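Local coordinates for protein glutamate receptor 1 (Adineta vaga, PDB 4IO2) that binds glutamate through this extracellular ligand-binding domain and probably acts as a ligand-gated ion channel in the membrane, at residues A[81-86]-A[207-212]. Numbering follows the deposited sequence.
Sequences IAIGDI and FGIVTP. With GLU (glutamic acid), chain E.
With CG of Phe207 anti to its own carbonyl carbon (chi1 -66°), the phenyl ring lies flat against the backbone of Asp85, whose CA stands 3.7 Å above the ring centre. Asp85 CB lies over the same face in a CH-pi contact, 4.0 Å from the ring centroid. A chi1 of 50° holds Asp85 CG between its backbone N and carbonyl carbon and carries the carboxylate away from the ring, where OD1 is hydrogen-bonded to Tyr67 and OD2 to Ser17. An inverse gamma turn centred on Asp85 presents its carbonyl to the bound glutamate, whose ammonium N donates to Asp85 O at 2.8 Å. Replacing the Phe207 ring by an alanine's methyl is likely to deprive the turn of its flat apolar support, leaving the Asp85 carbonyl less firmly placed for the ligand.

In this periplasmic-binding-protein type of fold, the end of strand 81-82 leads into the pocket beside strand 200-211, which runs between the two lobes. Ala82 and Val210 form an antiparallel hydrogen-bonded pair, Ala82 N to Val210 O at 3.0 Å and Val210 N to Ala82 O. The chains stay close through Ile83 and Ile209 and part only at Gly84 and Gly208, where a water spans the gap, accepting from Gly84 N and donating weakly to Gly208 O; Gly208 N bonds to Ile86 O at 3.3 Å. A side chain would disfavour the extended backbone of Gly84 (phi 176°). Ala82 CB, which meets Val210 CB, also lies against Leu70 and Leu74 of helix 67-75, where a methyl fits, while Val210 CG2 packs against CG2 and CD1 of Ile86. Branched Ile83 and Ile209 run alongside each other, CG1 of Ile83 3.9 Å from Ile209 CG2, with helix 40-52 packed on Ile83.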
loop_
_atom_site.group_PDB
_atom_site.type_symbol
_atom_site.label_atom_id
_atom_site.label_comp_id
_atom_site.label_asym_id
_atom_site.label_seq_id
_atom_site.Cartn_x
_atom_site.Cartn_y
_atom_site.Cartn_z
ATOM N N ILE A 81 -17.838 -3.467 -10.327
ATOM C CA ILE A 81 -16.669 -3.467 -9.451
ATOM C C ILE A 81 -16.833 -4.618 -8.454
ATOM O O ILE A 81 -17.930 -5.147 -8.291
ATOM C CB ILE A 81 -16.441 -2.129 -8.692
ATOM C CG1 ILE A 81 -17.616 -1.815 -7.757
ATOM C CG2 ILE A 81 -16.220 -1.011 -9.697
ATOM C CD1 ILE A 81 -17.398 -0.558 -6.862
ATOM N N ALA A 82 -15.756 -4.974 -7.783
ATOM C CA ALA A 82 -15.818 -5.935 -6.669
ATOM C C ALA A 82 -14.998 -5.395 -5.494
ATOM O O ALA A 82 -13.878 -4.924 -5.651
ATOM C CB ALA A 82 -15.333 -7.342 -7.087
ATOM N N ILE A 83 -15.614 -5.433 -4.321
ATOM C CA ILE A 83 -15.035 -4.885 -3.110
ATOM C C ILE A 83 -14.930 -5.951 -2.056
ATOM O O ILE A 83 -15.923 -6.608 -1.722
ATOM C CB ILE A 83 -15.842 -3.691 -2.545
ATOM C CG1 ILE A 83 -16.027 -2.580 -3.589
ATOM C CG2 ILE A 83 -15.123 -3.148 -1.334
ATOM C CD1 ILE A 83 -16.918 -1.427 -3.103
ATOM N N GLY A 84 -13.734 -6.114 -1.511
ATOM C CA GLY A 84 -13.521 -7.068 -0.457
ATOM C C GLY A 84 -12.063 -7.136 -0.073
ATOM O O GLY A 84 -11.230 -6.262 -0.382
ATOM N N ASP A 85 -11.726 -8.198 0.653
ATOM C CA ASP A 85 -10.339 -8.517 1.027
ATOM C C ASP A 85 -9.669 -9.238 -0.138
ATOM O O ASP A 85 -9.348 -10.412 -0.047
ATOM C CB ASP A 85 -10.281 -9.351 2.320
ATOM C CG ASP A 85 -11.203 -10.582 2.351
ATOM O OD1 ASP A 85 -12.161 -10.695 1.582
ATOM O OD2 ASP A 85 -10.968 -11.463 3.238
ATOM N N ILE A 86 -9.499 -8.491 -1.246
ATOM C CA ILE A 86 -9.038 -9.037 -2.511
ATOM C C ILE A 86 -7.635 -8.531 -2.782
ATOM O O ILE A 86 -7.401 -7.325 -2.957
ATOM C CB ILE A 86 -9.966 -8.611 -3.665
ATOM C CG1 ILE A 86 -11.429 -8.990 -3.392
ATOM C CG2 ILE A 86 -9.535 -9.232 -4.945
ATOM C CD1 ILE A 86 -12.427 -8.249 -4.281
ATOM N N PHE A 207 -4.885 -4.702 -0.606
ATOM C CA PHE A 207 -6.228 -4.983 -1.078
ATOM C C PHE A 207 -6.661 -3.797 -1.929
ATOM O O PHE A 207 -6.413 -2.635 -1.565
ATOM C CB PHE A 207 -7.229 -5.111 0.044
ATOM C CG PHE A 207 -7.013 -6.297 0.971
ATOM C CD1 PHE A 207 -6.435 -7.479 0.550
ATOM C CD2 PHE A 207 -7.459 -6.234 2.282
ATOM C CE1 PHE A 207 -6.275 -8.548 1.424
ATOM C CE2 PHE A 207 -7.316 -7.311 3.158
ATOM C CZ PHE A 207 -6.730 -8.465 2.730
ATOM N N GLY A 208 -7.309 -4.069 -3.061
ATOM C CA GLY A 208 -7.818 -3.028 -3.942
ATOM C C GLY A 208 -9.199 -3.388 -4.394
ATOM O O GLY A 208 -9.578 -4.564 -4.422
ATOM N N ILE A 209 -9.941 -2.365 -4.807
ATOM C CA ILE A 209 -11.233 -2.582 -5.457
ATOM C C ILE A 209 -10.968 -3.022 -6.903
ATOM O O ILE A 209 -10.204 -2.394 -7.607
ATOM C CB ILE A 209 -12.110 -1.313 -5.380
ATOM C CG1 ILE A 209 -12.442 -1.059 -3.907
ATOM C CG2 ILE A 209 -13.379 -1.509 -6.212
ATOM C CD1 ILE A 209 -13.286 0.189 -3.683
ATOM N N VAL A 210 -11.590 -4.112 -7.321
ATOM C CA VAL A 210 -11.425 -4.628 -8.665
ATOM C C VAL A 210 -12.312 -3.844 -9.598
ATOM O O VAL A 210 -13.491 -3.659 -9.321
ATOM C CB VAL A 210 -11.813 -6.124 -8.737
ATOM C CG1 VAL A 210 -11.515 -6.660 -10.121
ATOM C CG2 VAL A 210 -11.104 -6.949 -7.691
ATOM N N THR A 211 -11.762 -3.422 -10.727
ATOM C CA THR A 211 -12.511 -2.710 -11.765
ATOM C C THR A 211 -12.131 -3.283 -13.125
ATOM O O THR A 211 -11.113 -3.935 -13.272
ATOM C CB THR A 211 -12.245 -1.180 -11.764
ATOM O OG1 THR A 211 -11.008 -0.888 -12.392
ATOM C CG2 THR A 211 -12.226 -0.595 -10.372
ATOM N N PRO A 212 -12.904 -2.953 -14.148
ATOM C CA PRO A 212 -12.458 -3.324 -15.481
ATOM C C PRO A 212 -11.152 -2.635 -15.836
ATOM O O PRO A 212 -10.904 -1.538 -15.334
ATOM C CB PRO A 212 -13.602 -2.826 -16.391
ATOM C CG PRO A 212 -14.796 -2.786 -15.483
ATOM C CD PRO A 212 -14.249 -2.350 -14.155
HETATM N N GLU E . -6.990 -11.921 -0.023
HETATM C CA GLU E . -6.907 -13.283 -0.560
HETATM C C GLU E . -7.018 -13.257 -2.082
HETATM O O GLU E . -7.411 -12.203 -2.646
HETATM C CB GLU E . -7.991 -14.205 0.007
HETATM C CG GLU E . -8.026 -14.352 1.533
HETATM C CD GLU E . -6.859 -15.121 2.150
HETATM O OE1 GLU E . -6.060 -15.680 1.401
HETATM O OE2 GLU E . -6.805 -15.220 3.405
HETATM O OXT GLU E . -6.698 -14.285 -2.723
HETATM O O HOH W 1 -11.553 -4.424 -2.476
#